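Local coordinates for translation initiation factor eIF2B subunit epsilon (Schizosaccharomyces pombe, PDB 5B04), which forms part of the eIF2B complex, which catalyses exchange of GDP for GTP on the gamma subunit of translation initiation factor eIF2, at residues D220-D224 / D242-D246; V287-W291 / H311-K315; I362-F366 / I379-I383; T168-E173 / Y270-R275. All coordinates share one frame; numbering follows the deposited sequence.

Contact 1: D220-D224 / D242-D246; sequences DCQID and DIRKD
R244, in the first turn of helix 243-252, reaches strand 212-226 and is held between D220 and D224 in a buried salt-bridge network within the nucleotidyltransferase-like domain. Its guanidinium meets D220 side-on, with NE and NH2 each bonding a different carboxylate oxygen: NH2 lies 2.6 Å from D220 OD1 and NE 2.9 Å from D220 OD2. Both oxygens use their syn lone pairs, and the two planes are 20° apart. D220 is turned to this position by its first torsion, which sets CG opposite the backbone N (chi1 -172°). The other end of the guanidinium belongs to D224, whose OD2 accepts from R244 NH1 at 3.0 Å; here the carboxylate is twisted 39° from the guanidinium, and NH2 adds only a weak bond to OD1. With two carboxylates at its edge, the arginine is probably kept charged and its rotation fixed. I243 flanks D224, and Y189 and M157 also pack on R244. At the start of the helix D242 is the N-cap, its OD2 accepting from K245 N. The Q222 amide covers one face of the guanidinium, stacked roughly parallel to it, with Q222 CD 4.3 Å above the plane and over its centre.

Contact 2: V287-W291 / H311-K315; sequences VLSRW and HQIYK
Y314 and L288 tie strand 313-315, at the start of the left-handed beta-helix (LbH) domain, to the C-terminal end of helix 277-288, the last helix before that domain. The tyrosine hydroxyl is the donor: Y314 OH lies 2.6 Å from L288 O. It approaches the carbonyl at a C=O...donor angle of 144°, tilted from the carbonyl plane. L288 O belongs to the last residue of the helix, a place where carbonyls lack the usual partner one turn further on, and the phenol supplies one. The ring arrives with CG opposite its own carbonyl carbon (chi1 -60°), and the leucine slides past it in the opposite direction, its CG 4.1 Å from Y314 CE1.

R290 approaches Y314 from another direction. The bend at chi2 brings CD to 3.4 Å from Y314 OH, and a second bend at chi3 turns the guanidinium beside the phenol ring, nearly coplanar with it, 17° between the planes, so that the groups meet edge to edge. Any bond from NH1 to the hydroxyl is weak, and the position of NH1 is less certain; its stronger partner is the carboxylate of D298. S289 OG makes weak bonds to K285 O and R330. Y308 meets the Y314 ring edge-to-face, while L332 packs against both L288 and Y314. R290 faces a subunit interface as well as the domain junction: its NH2 donates to the backbone O of L336 of the eIF2B beta subunit.

Contact 3: I362-F366 / I379-I383; sequences IDSAF and IGKAI
I362 and I379 lie side by side and point the same way, with I362 CG2 4.2 Å from I379 CB. They share a rotamer, CG2 opposite the backbone N in each (chi1 -48° and -55°), which keeps them in step. Between their strands the backbone pairs in parallel: D363 N donates to I379 O at 2.8 Å, nearly in line with the carbonyl, and K381 N returns a bond to D363 O at 3.1 Å. Beyond a turn the pairing resumes, where F366 N donates to A382 O at 2.7 Å.

At the turn the side chains follow the same stacking. A365 CB rests on I379 CG2, and the aliphatic part of K381 lies over S364, its CD 3.4 Å from S364 O. S364 and K381 both have positive phi, so the chain turns the same way in each layer. This repetition is that of successive coils of a parallel beta-helix, here the left-handed, hexapeptide-repeat fold of the LbH domain, in which each strand hydrogen-bonds to its equivalent one coil away. F366 CB lies 3.9 Å from I383 CG1, and the two side chains cross at a slant.

In the next shell, inside the coil, I373 touches both I362 and I379, and I396 packs on I379 and A382. S364 OG is bonded to N347 in the preceding coil. Helix 277-288 covers the side that carries F366 and I383, where Y280 meets the F366 ring with planes about 50° apart and touches I383, and D281 packs against F366 and K381.

Contact 4: T168-E173 / Y270-R275; sequences TRARTE and YAARVR. With PO4 (phosphate ion), chain S.
R275, just past strand 271-273, reaches toward loop 168-173, where E173 and T172 receive it before its end meets a phosphate. From CB, CG sits between the backbone N and the carbonyl carbon (chi1 50°), and the chain then stays extended to NE. CD passes 3.5 Å from E173 OE2. NE donates to that oxygen at 2.9 Å, with an N-H...acceptor angle of 153°, while NH2 donates to E173 OE1 at 3.3 Å. This side-on salt bridge is nearly flat, its planes 18° apart, and both oxygens offer syn lone pairs. T172 OG1 stands over one face, 3.3 Å from R275 CZ, and A170 CB touches the edge at NH2. The remaining edge faces the phosphate ion, probably from the crystallisation liquor: NH1 bonds its O2 at 2.9 Å, and the other bonds to it are weak. T172 is a known phosphorylation site, unmodified here; its OG1 is 3.8 Å from phosphate O2. At the far end T168 CG2 packs on A272 CB, 4.0 Å away, and D286 of helix 277-288 bonds both T168 OG1 and Y270 OH. Strand 271-273 pairs with strand 130-132, and it also packs against strand 212-226 and helix 277-288.

Contacts 1 and 4 form one continuous region of the nucleotidyltransferase-like domain, their centres 12 Å apart. D220 N lies 3.2 Å from E173 O, a probable hydrogen bond, and Q222 NE2 touches T172 CG2 at 3.7 Å; along the chain, contact 1 is nested within the loop that contact 4 closes. Contact 4 also reaches contact 2, where W291 O meets Y270 CB at 3.7 Å. Helix 277-288 follows strand 271-273, ends in contact 2 and packs on one side of contact 3. Contact 2 joins that helix to the beta-helix, and contact 3 lies within the beta-helix, centres 17 Å apart and nearest atoms about 7 Å apart. Contacts 1 and 3 are the most widely separated, about 32 Å between centres. The phosphate binds at contact 4.

Contact 1: D220-D224 / D242-D246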
loop_
_atom_site.group_PDB
_atom_site.type_symbol
_atom_site.label_atom_id
_atom_site.label_comp_id
_atom_site.label_asym_id
_atom_site.label_seq_id
_atom_site.Cartn_x
_atom_site.Cartn_y
_atom_site.Cartn_z
ATOM N N ASP I 220 25.962 -46.280 -16.115
ATOM C CA ASP I 220 27.285 -46.388 -16.715
ATOM C C ASP I 220 27.268 -45.797 -18.120
ATOM O O ASP I 220 26.946 -46.483 -19.091
ATOM C CB ASP I 220 27.747 -47.846 -16.745
ATOM C CG ASP I 220 29.190 -47.994 -17.189
ATOM O OD1 ASP I 220 29.906 -46.972 -17.256
ATOM O OD2 ASP I 220 29.613 -49.137 -17.464
ATOM N N CYS I 221 27.615 -44.519 -18.216
ATOM C CA CYS I 221 27.594 -43.804 -19.488
ATOM C C CYS I 221 28.676 -44.307 -20.433
ATOM O O CYS I 221 28.584 -44.120 -21.646
ATOM C CB CYS I 221 27.769 -42.302 -19.254
ATOM S SG CYS I 221 26.752 -41.629 -17.922
ATOM N N GLN I 222 29.695 -44.942 -19.861
ATOM C CA GLN I 222 30.863 -45.408 -20.604
ATOM C C GLN I 222 31.539 -44.254 -21.341
ATOM O O GLN I 222 32.066 -44.423 -22.441
ATOM C CB GLN I 222 30.481 -46.526 -21.575
ATOM C CG GLN I 222 29.738 -47.672 -20.908
ATOM C CD GLN I 222 30.229 -49.032 -21.356
ATOM O OE1 GLN I 222 31.014 -49.143 -22.298
ATOM N NE2 GLN I 222 29.773 -50.078 -20.677
ATOM N N ILE I 223 31.498 -43.079 -20.723
ATOM C CA ILE I 223 32.314 -41.949 -21.143
ATOM C C ILE I 223 33.544 -41.927 -20.249
ATOM O O ILE I 223 33.449 -41.633 -19.059
ATOM C CB ILE I 223 31.559 -40.612 -21.041
ATOM C CG1 ILE I 223 30.341 -40.613 -21.966
ATOM C CG2 ILE I 223 32.484 -39.450 -21.373
ATOM C CD1 ILE I 223 29.589 -39.299 -21.987
ATOM N N ASP I 224 34.700 -42.251 -20.816
ATOM C CA ASP I 224 35.877 -42.507 -19.999
ATOM C C ASP I 224 37.039 -41.556 -20.267
ATOM O O ASP I 224 37.414 -41.314 -21.414
ATOM C CB ASP I 224 36.335 -43.951 -20.204
ATOM C CG ASP I 224 35.310 -44.959 -19.722
ATOM O OD1 ASP I 224 34.706 -44.727 -18.652
ATOM O OD2 ASP I 224 35.101 -45.980 -20.411
ATOM N N ASP I 242 36.976 -55.553 -24.777
ATOM C CA ASP I 242 35.954 -54.690 -24.196
ATOM C C ASP I 242 36.541 -53.869 -23.056
ATOM O O ASP I 242 37.266 -54.391 -22.214
ATOM C CB ASP I 242 34.762 -55.508 -23.698
ATOM C CG ASP I 242 33.671 -54.638 -23.105
ATOM O OD1 ASP I 242 33.384 -53.568 -23.682
ATOM O OD2 ASP I 242 33.102 -55.022 -22.061
ATOM N N ILE I 243 36.219 -52.582 -23.027
ATOM C CA ILE I 243 36.789 -51.684 -22.032
ATOM C C ILE I 243 36.255 -51.970 -20.626
ATOM O O ILE I 243 36.801 -51.481 -19.637
ATOM C CB ILE I 243 36.513 -50.206 -22.392
ATOM C CG1 ILE I 243 37.514 -49.283 -21.692
ATOM C CG2 ILE I 243 35.074 -49.830 -22.060
ATOM C CD1 ILE I 243 37.276 -47.817 -21.953
ATOM N N ARG I 244 35.201 -52.776 -20.533
ATOM C CA ARG I 244 34.563 -53.032 -19.246
ATOM C C ARG I 244 34.899 -54.399 -18.648
ATOM O O ARG I 244 35.329 -54.483 -17.500
ATOM C CB ARG I 244 33.045 -52.887 -19.373
ATOM C CG ARG I 244 32.555 -51.455 -19.235
ATOM C CD ARG I 244 33.065 -50.831 -17.942
ATOM N NE ARG I 244 32.499 -49.508 -17.696
ATOM C CZ ARG I 244 33.031 -48.370 -18.136
ATOM N NH1 ARG I 244 34.145 -48.389 -18.855
ATOM N NH2 ARG I 244 32.445 -47.214 -17.860
ATOM N N LYS I 245 34.699 -55.467 -19.413
ATOM C CA LYS I 245 34.889 -56.808 -18.867
ATOM C C LYS I 245 36.274 -57.373 -19.188
ATOM O O LYS I 245 36.647 -58.439 -18.697
ATOM C CB LYS I 245 33.797 -57.752 -19.376
ATOM C CG LYS I 245 33.612 -59.003 -18.520
ATOM C CD LYS I 245 32.163 -59.199 -18.093
ATOM C CE LYS I 245 31.188 -58.676 -19.137
ATOM N NZ LYS I 245 29.797 -59.138 -18.879
ATOM N N ASP I 246 37.039 -56.657 -20.005
ATOM C CA ASP I 246 38.421 -57.046 -20.260
ATOM C C ASP I 246 39.386 -56.108 -19.541
ATOM O O ASP I 246 40.224 -56.552 -18.758
ATOM C CB ASP I 246 38.722 -57.064 -21.762
ATOM C CG ASP I 246 37.957 -58.145 -22.499
ATOM O OD1 ASP I 246 37.486 -59.098 -21.843
ATOM O OD2 ASP I 246 37.831 -58.046 -23.738
#

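Contact 2: V287-W291 / H311-K315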
loop_
_atom_site.group_PDB
_atom_site.type_symbol
_atom_site.label_atom_id
_atom_site.label_comp_id
_atom_site.label_asym_id
_atom_site.label_seq_id
_atom_site.Cartn_x
_atom_site.Cartn_y
_atom_site.Cartn_z
ATOM N N VAL I 287 15.396 -35.802 -24.908
ATOM C CA VAL I 287 15.881 -34.612 -25.599
ATOM C C VAL I 287 14.736 -33.628 -25.844
ATOM O O VAL I 287 14.923 -32.412 -25.763
ATOM C CB VAL I 287 16.566 -34.977 -26.938
ATOM C CG1 VAL I 287 16.853 -33.733 -27.766
ATOM C CG2 VAL I 287 17.850 -35.749 -26.677
ATOM N N LEU I 288 13.549 -34.155 -26.127
ATOM C CA LEU I 288 12.376 -33.309 -26.330
ATOM C C LEU I 288 11.942 -32.691 -25.005
ATOM O O LEU I 288 11.471 -31.554 -24.964
ATOM C CB LEU I 288 11.234 -34.102 -26.966
ATOM C CG LEU I 288 11.143 -33.959 -28.489
ATOM C CD1 LEU I 288 12.429 -34.413 -29.164
ATOM C CD2 LEU I 288 9.949 -34.724 -29.036
ATOM N N SER I 289 12.094 -33.447 -23.924
ATOM C CA SER I 289 12.102 -32.851 -22.599
ATOM C C SER I 289 13.442 -32.136 -22.481
ATOM O O SER I 289 14.433 -32.581 -23.051
ATOM C CB SER I 289 11.921 -33.904 -21.506
ATOM O OG SER I 289 10.732 -34.649 -21.710
ATOM N N ARG I 290 13.485 -31.029 -21.754
ATOM C CA ARG I 290 14.639 -30.135 -21.822
ATOM C C ARG I 290 15.882 -30.625 -21.071
ATOM O O ARG I 290 16.736 -29.821 -20.701
ATOM C CB ARG I 290 14.239 -28.759 -21.291
ATOM C CG ARG I 290 12.871 -28.299 -21.761
ATOM C CD ARG I 290 12.931 -27.749 -23.170
ATOM N NE ARG I 290 13.572 -26.440 -23.206
ATOM C CZ ARG I 290 13.807 -25.758 -24.320
ATOM N NH1 ARG I 290 13.456 -26.267 -25.491
ATOM N NH2 ARG I 290 14.394 -24.570 -24.264
ATOM N N TRP I 291 15.994 -31.935 -20.864
ATOM C CA TRP I 291 17.049 -32.494 -20.015
ATOM C C TRP I 291 18.471 -32.218 -20.503
ATOM O O TRP I 291 19.394 -32.107 -19.695
ATOM C CB TRP I 291 16.860 -34.006 -19.865
ATOM C CG TRP I 291 15.734 -34.376 -18.952
ATOM C CD1 TRP I 291 14.502 -34.834 -19.315
ATOM C CD2 TRP I 291 15.733 -34.309 -17.521
ATOM N NE1 TRP I 291 13.735 -35.062 -18.198
ATOM C CE2 TRP I 291 14.468 -34.747 -17.085
ATOM C CE3 TRP I 291 16.679 -33.923 -16.567
ATOM C CZ2 TRP I 291 14.124 -34.810 -15.736
ATOM C CZ3 TRP I 291 16.337 -33.987 -15.228
ATOM C CH2 TRP I 291 15.070 -34.426 -14.826
ATOM N N HIS I 311 3.642 -27.959 -23.696
ATOM C CA HIS I 311 3.536 -29.415 -23.762
ATOM C C HIS I 311 4.577 -30.000 -24.715
ATOM O O HIS I 311 4.340 -31.023 -25.359
ATOM C CB HIS I 311 2.126 -29.840 -24.172
ATOM C CG HIS I 311 1.047 -29.138 -23.409
ATOM N ND1 HIS I 311 0.359 -28.059 -23.917
ATOM C CD2 HIS I 311 0.552 -29.350 -22.166
ATOM C CE1 HIS I 311 -0.523 -27.642 -23.025
ATOM N NE2 HIS I 311 -0.425 -28.408 -21.954
ATOM N N GLN I 312 5.727 -29.333 -24.786
ATOM C CA GLN I 312 6.884 -29.807 -25.541
ATOM C C GLN I 312 6.578 -30.075 -27.013
ATOM O O GLN I 312 6.851 -31.160 -27.524
ATOM C CB GLN I 312 7.453 -31.069 -24.889
ATOM C CG GLN I 312 7.953 -30.854 -23.469
ATOM C CD GLN I 312 7.267 -31.759 -22.466
ATOM O OE1 GLN I 312 6.108 -32.133 -22.644
ATOM N NE2 GLN I 312 7.979 -32.113 -21.403
ATOM N N ILE I 313 6.014 -29.081 -27.690
ATOM C CA ILE I 313 5.758 -29.184 -29.121
ATOM C C ILE I 313 6.729 -28.301 -29.896
ATOM O O ILE I 313 6.753 -27.083 -29.722
ATOM C CB ILE I 313 4.311 -28.794 -29.470
ATOM C CG1 ILE I 313 3.337 -29.832 -28.911
ATOM C CG2 ILE I 313 4.141 -28.665 -30.975
ATOM C CD1 ILE I 313 1.884 -29.524 -29.191
ATOM N N TYR I 314 7.533 -28.926 -30.752
ATOM C CA TYR I 314 8.571 -28.217 -31.489
ATOM C C TYR I 314 8.233 -28.113 -32.973
ATOM O O TYR I 314 8.152 -29.122 -33.672
ATOM C CB TYR I 314 9.922 -28.912 -31.308
ATOM C CG TYR I 314 10.394 -28.988 -29.871
ATOM C CD1 TYR I 314 9.930 -29.981 -29.018
ATOM C CD2 TYR I 314 11.309 -28.071 -29.372
ATOM C CE1 TYR I 314 10.359 -30.054 -27.706
ATOM C CE2 TYR I 314 11.746 -28.138 -28.062
ATOM C CZ TYR I 314 11.267 -29.131 -27.235
ATOM O OH TYR I 314 11.699 -29.201 -25.930
ATOM N N LYS I 315 8.038 -26.887 -33.445
ATOM C CA LYS I 315 7.705 -26.647 -34.845
ATOM C C LYS I 315 8.711 -25.722 -35.517
ATOM O O LYS I 315 9.102 -24.700 -34.954
ATOM C CB LYS I 315 6.302 -26.048 -34.971
ATOM C CG LYS I 315 5.165 -27.025 -34.727
ATOM C CD LYS I 315 3.826 -26.304 -34.711
ATOM C CE LYS I 315 3.634 -25.463 -35.966
ATOM N NZ LYS I 315 2.358 -24.695 -35.935
#

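Contact 3: I362-F366 / I379-I383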
loop_
_atom_site.group_PDB
_atom_site.type_symbol
_atom_site.label_atom_id
_atom_site.label_comp_id
_atom_site.label_asym_id
_atom_site.label_seq_id
_atom_site.Cartn_x
_atom_site.Cartn_y
_atom_site.Cartn_z
ATOM N N ILE I 362 -1.146 -40.819 -35.807
ATOM C CA ILE I 362 0.251 -41.183 -35.610
ATOM C C ILE I 362 0.656 -40.971 -34.156
ATOM O O ILE I 362 0.594 -39.853 -33.642
ATOM C CB ILE I 362 1.176 -40.375 -36.535
ATOM C CG1 ILE I 362 0.633 -40.391 -37.966
ATOM C CG2 ILE I 362 2.589 -40.933 -36.495
ATOM C CD1 ILE I 362 1.521 -39.693 -38.967
ATOM N N ASP I 363 1.069 -42.048 -33.496
ATOM C CA ASP I 363 1.372 -41.998 -32.069
ATOM C C ASP I 363 2.704 -42.663 -31.722
ATOM O O ASP I 363 2.902 -43.844 -31.993
ATOM C CB ASP I 363 0.241 -42.653 -31.271
ATOM C CG ASP I 363 0.518 -42.681 -29.780
ATOM O OD1 ASP I 363 0.295 -41.650 -29.113
ATOM O OD2 ASP I 363 0.955 -43.736 -29.276
ATOM N N SER I 364 3.605 -41.888 -31.123
ATOM C CA SER I 364 4.900 -42.380 -30.646
ATOM C C SER I 364 5.792 -42.928 -31.760
ATOM O O SER I 364 6.635 -43.791 -31.516
ATOM C CB SER I 364 4.699 -43.455 -29.574
ATOM O OG SER I 364 3.831 -43.000 -28.550
ATOM N N ALA I 365 5.620 -42.416 -32.974
ATOM C CA ALA I 365 6.391 -42.895 -34.118
ATOM C C ALA I 365 7.583 -41.993 -34.426
ATOM O O ALA I 365 7.784 -40.966 -33.777
ATOM C CB ALA I 365 5.494 -43.016 -35.339
ATOM N N PHE I 366 8.375 -42.388 -35.417
ATOM C CA PHE I 366 9.510 -41.590 -35.867
ATOM C C PHE I 366 9.486 -41.421 -37.381
ATOM O O PHE I 366 9.524 -42.401 -38.125
ATOM C CB PHE I 366 10.834 -42.227 -35.440
ATOM C CG PHE I 366 11.031 -42.284 -33.953
ATOM C CD1 PHE I 366 10.565 -43.362 -33.221
ATOM C CD2 PHE I 366 11.692 -41.265 -33.288
ATOM C CE1 PHE I 366 10.749 -43.420 -31.854
ATOM C CE2 PHE I 366 11.879 -41.317 -31.920
ATOM C CZ PHE I 366 11.407 -42.397 -31.202
ATOM N N ILE I 379 -0.480 -45.227 -37.452
ATOM C CA ILE I 379 0.948 -45.492 -37.317
ATOM C C ILE I 379 1.412 -45.270 -35.882
ATOM O O ILE I 379 1.107 -44.244 -35.277
ATOM C CB ILE I 379 1.765 -44.604 -38.272
ATOM C CG1 ILE I 379 1.265 -44.784 -39.707
ATOM C CG2 ILE I 379 3.248 -44.928 -38.171
ATOM C CD1 ILE I 379 1.956 -43.908 -40.713
ATOM N N GLY I 380 2.148 -46.234 -35.337
ATOM C CA GLY I 380 2.574 -46.156 -33.951
ATOM C C GLY I 380 3.852 -46.898 -33.611
ATOM O O GLY I 380 4.013 -48.065 -33.970
ATOM N N LYS I 381 4.748 -46.215 -32.901
ATOM C CA LYS I 381 6.020 -46.785 -32.454
ATOM C C LYS I 381 6.796 -47.438 -33.590
ATOM O O LYS I 381 7.174 -48.607 -33.508
ATOM C CB LYS I 381 5.789 -47.799 -31.331
ATOM C CG LYS I 381 6.012 -47.236 -29.935
ATOM C CD LYS I 381 7.403 -46.631 -29.806
ATOM C CE LYS I 381 7.659 -46.110 -28.400
ATOM N NZ LYS I 381 7.688 -47.208 -27.394
ATOM N N ALA I 382 7.031 -46.673 -34.648
ATOM C CA ALA I 382 7.746 -47.179 -35.808
ATOM C C ALA I 382 8.681 -46.122 -36.378
ATOM O O ALA I 382 8.425 -44.924 -36.259
ATOM C CB ALA I 382 6.766 -47.648 -36.868
ATOM N N ILE I 383 9.767 -46.571 -36.996
ATOM C CA ILE I 383 10.699 -45.659 -37.642
ATOM C C ILE I 383 10.551 -45.725 -39.156
ATOM O O ILE I 383 10.652 -46.794 -39.757
ATOM C CB ILE I 383 12.157 -45.967 -37.257
ATOM C CG1 ILE I 383 12.343 -45.841 -35.744
ATOM C CG2 ILE I 383 13.108 -45.034 -37.990
ATOM C CD1 ILE I 383 13.778 -45.993 -35.291
#

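Contact 4: T168-E173 / Y270-R275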
loop_
_atom_site.group_PDB
_atom_site.type_symbol
_atom_site.label_atom_id
_atom_site.label_comp_id
_atom_site.label_asym_id
_atom_site.label_seq_id
_atom_site.Cartn_x
_atom_site.Cartn_y
_atom_site.Cartn_z
ATOM N N THR I 168 16.277 -44.658 -18.496
ATOM C CA THR I 168 17.491 -44.395 -19.259
ATOM C C THR I 168 18.556 -45.437 -18.925
ATOM O O THR I 168 19.467 -45.689 -19.713
ATOM C CB THR I 168 18.040 -42.983 -18.975
ATOM O OG1 THR I 168 16.956 -42.047 -18.929
ATOM C CG2 THR I 168 19.026 -42.560 -20.053
ATOM N N ARG I 169 18.423 -46.047 -17.751
ATOM C CA ARG I 169 19.366 -47.062 -17.296
ATOM C C ARG I 169 19.034 -48.428 -17.891
ATOM O O ARG I 169 18.339 -49.232 -17.270
ATOM C CB ARG I 169 19.367 -47.137 -15.767
ATOM C CG ARG I 169 20.500 -47.960 -15.169
ATOM C CD ARG I 169 20.470 -47.894 -13.648
ATOM N NE ARG I 169 21.672 -48.460 -13.040
ATOM C CZ ARG I 169 21.741 -49.675 -12.505
ATOM N NH1 ARG I 169 20.674 -50.461 -12.498
ATOM N NH2 ARG I 169 22.878 -50.103 -11.973
ATOM N N ALA I 170 19.532 -48.682 -19.098
ATOM C CA ALA I 170 19.307 -49.961 -19.763
ATOM C C ALA I 170 20.259 -51.025 -19.222
ATOM O O ALA I 170 20.876 -50.835 -18.175
ATOM C CB ALA I 170 19.466 -49.815 -21.266
ATOM N N ARG I 171 20.383 -52.139 -19.938
ATOM C CA ARG I 171 21.145 -53.281 -19.440
ATOM C C ARG I 171 22.656 -53.046 -19.454
ATOM O O ARG I 171 23.356 -53.449 -18.524
ATOM C CB ARG I 171 20.808 -54.537 -20.247
ATOM C CG ARG I 171 21.410 -55.812 -19.675
ATOM C CD ARG I 171 21.082 -55.968 -18.196
ATOM N NE ARG I 171 19.719 -56.442 -17.971
ATOM C CZ ARG I 171 19.177 -56.615 -16.770
ATOM N NH1 ARG I 171 19.881 -56.350 -15.677
ATOM N NH2 ARG I 171 17.930 -57.054 -16.659
ATOM N N THR I 172 23.157 -52.406 -20.506
ATOM C CA THR I 172 24.576 -52.064 -20.579
ATOM C C THR I 172 24.933 -51.088 -19.464
ATOM O O THR I 172 25.982 -51.205 -18.827
ATOM C CB THR I 172 24.945 -51.449 -21.948
ATOM O OG1 THR I 172 24.949 -52.475 -22.950
ATOM C CG2 THR I 172 26.320 -50.798 -21.902
ATOM N N GLU I 173 24.039 -50.134 -19.222
ATOM C CA GLU I 173 24.250 -49.118 -18.200
ATOM C C GLU I 173 24.010 -49.670 -16.796
ATOM O O GLU I 173 24.488 -49.109 -15.810
ATOM C CB GLU I 173 23.342 -47.910 -18.453
ATOM C CG GLU I 173 23.689 -47.101 -19.700
ATOM C CD GLU I 173 23.300 -47.801 -20.990
ATOM O OE1 GLU I 173 22.495 -48.754 -20.933
ATOM O OE2 GLU I 173 23.802 -47.401 -22.062
ATOM N N TYR I 270 22.862 -34.572 -17.554
ATOM C CA TYR I 270 22.297 -35.630 -18.356
ATOM C C TYR I 270 23.440 -36.309 -19.014
ATOM O O TYR I 270 24.366 -35.664 -19.434
ATOM C CB TYR I 270 21.266 -35.243 -19.387
ATOM C CG TYR I 270 20.619 -36.381 -20.097
ATOM C CD1 TYR I 270 19.732 -37.180 -19.465
ATOM C CD2 TYR I 270 20.873 -36.622 -21.413
ATOM C CE1 TYR I 270 19.130 -38.204 -20.118
ATOM C CE2 TYR I 270 20.274 -37.656 -22.070
ATOM C CZ TYR I 270 19.413 -38.428 -21.420
ATOM O OH TYR I 270 18.815 -39.448 -22.057
ATOM N N ALA I 271 23.376 -37.618 -19.165
ATOM C CA ALA I 271 24.320 -38.216 -20.102
ATOM C C ALA I 271 23.797 -39.572 -20.521
ATOM O O ALA I 271 23.267 -40.280 -19.708
ATOM C CB ALA I 271 25.699 -38.381 -19.540
ATOM N N ALA I 272 23.980 -39.943 -21.780
ATOM C CA ALA I 272 23.529 -41.212 -22.293
ATOM C C ALA I 272 24.138 -41.475 -23.630
ATOM O O ALA I 272 24.586 -40.574 -24.278
ATOM C CB ALA I 272 22.035 -41.229 -22.401
ATOM N N ARG I 273 24.112 -42.719 -24.059
ATOM C CA ARG I 273 24.628 -43.120 -25.364
ATOM C C ARG I 273 23.551 -43.755 -26.234
ATOM O O ARG I 273 22.752 -44.564 -25.761
ATOM C CB ARG I 273 25.797 -44.095 -25.206
ATOM C CG ARG I 273 27.072 -43.458 -24.693
ATOM C CD ARG I 273 28.247 -44.418 -24.775
ATOM N NE ARG I 273 27.956 -45.687 -24.115
ATOM C CZ ARG I 273 28.061 -46.873 -24.704
ATOM N NH1 ARG I 273 28.458 -46.952 -25.965
ATOM N NH2 ARG I 273 27.775 -47.980 -24.031
ATOM N N VAL I 274 23.537 -43.381 -27.509
ATOM C CA VAL I 274 22.631 -43.989 -28.475
ATOM C C VAL I 274 23.276 -45.246 -29.045
ATOM O O VAL I 274 23.956 -45.200 -30.071
ATOM C CB VAL I 274 22.282 -43.022 -29.616
ATOM C CG1 VAL I 274 21.121 -43.568 -30.432
ATOM C CG2 VAL I 274 21.942 -41.650 -29.058
ATOM N N ARG I 275 23.060 -46.369 -28.369
ATOM C CA ARG I 275 23.742 -47.612 -28.708
ATOM C C ARG I 275 22.780 -48.689 -29.201
ATOM O O ARG I 275 23.198 -49.799 -29.528
ATOM C CB ARG I 275 24.517 -48.124 -27.495
ATOM C CG ARG I 275 23.681 -48.176 -26.231
ATOM C CD ARG I 275 24.370 -48.960 -25.134
ATOM N NE ARG I 275 23.411 -49.426 -24.137
ATOM C CZ ARG I 275 22.637 -50.496 -24.295
ATOM N NH1 ARG I 275 22.709 -51.211 -25.409
ATOM N NH2 ARG I 275 21.794 -50.852 -23.338
HETATM P P PO4 S . 20.148 -53.776 -24.537
HETATM O O1 PO4 S . 19.669 -52.430 -25.026
HETATM O O2 PO4 S . 21.646 -53.739 -24.344
HETATM O O3 PO4 S . 19.801 -54.834 -25.557
HETATM O O4 PO4 S . 19.477 -54.104 -23.224
#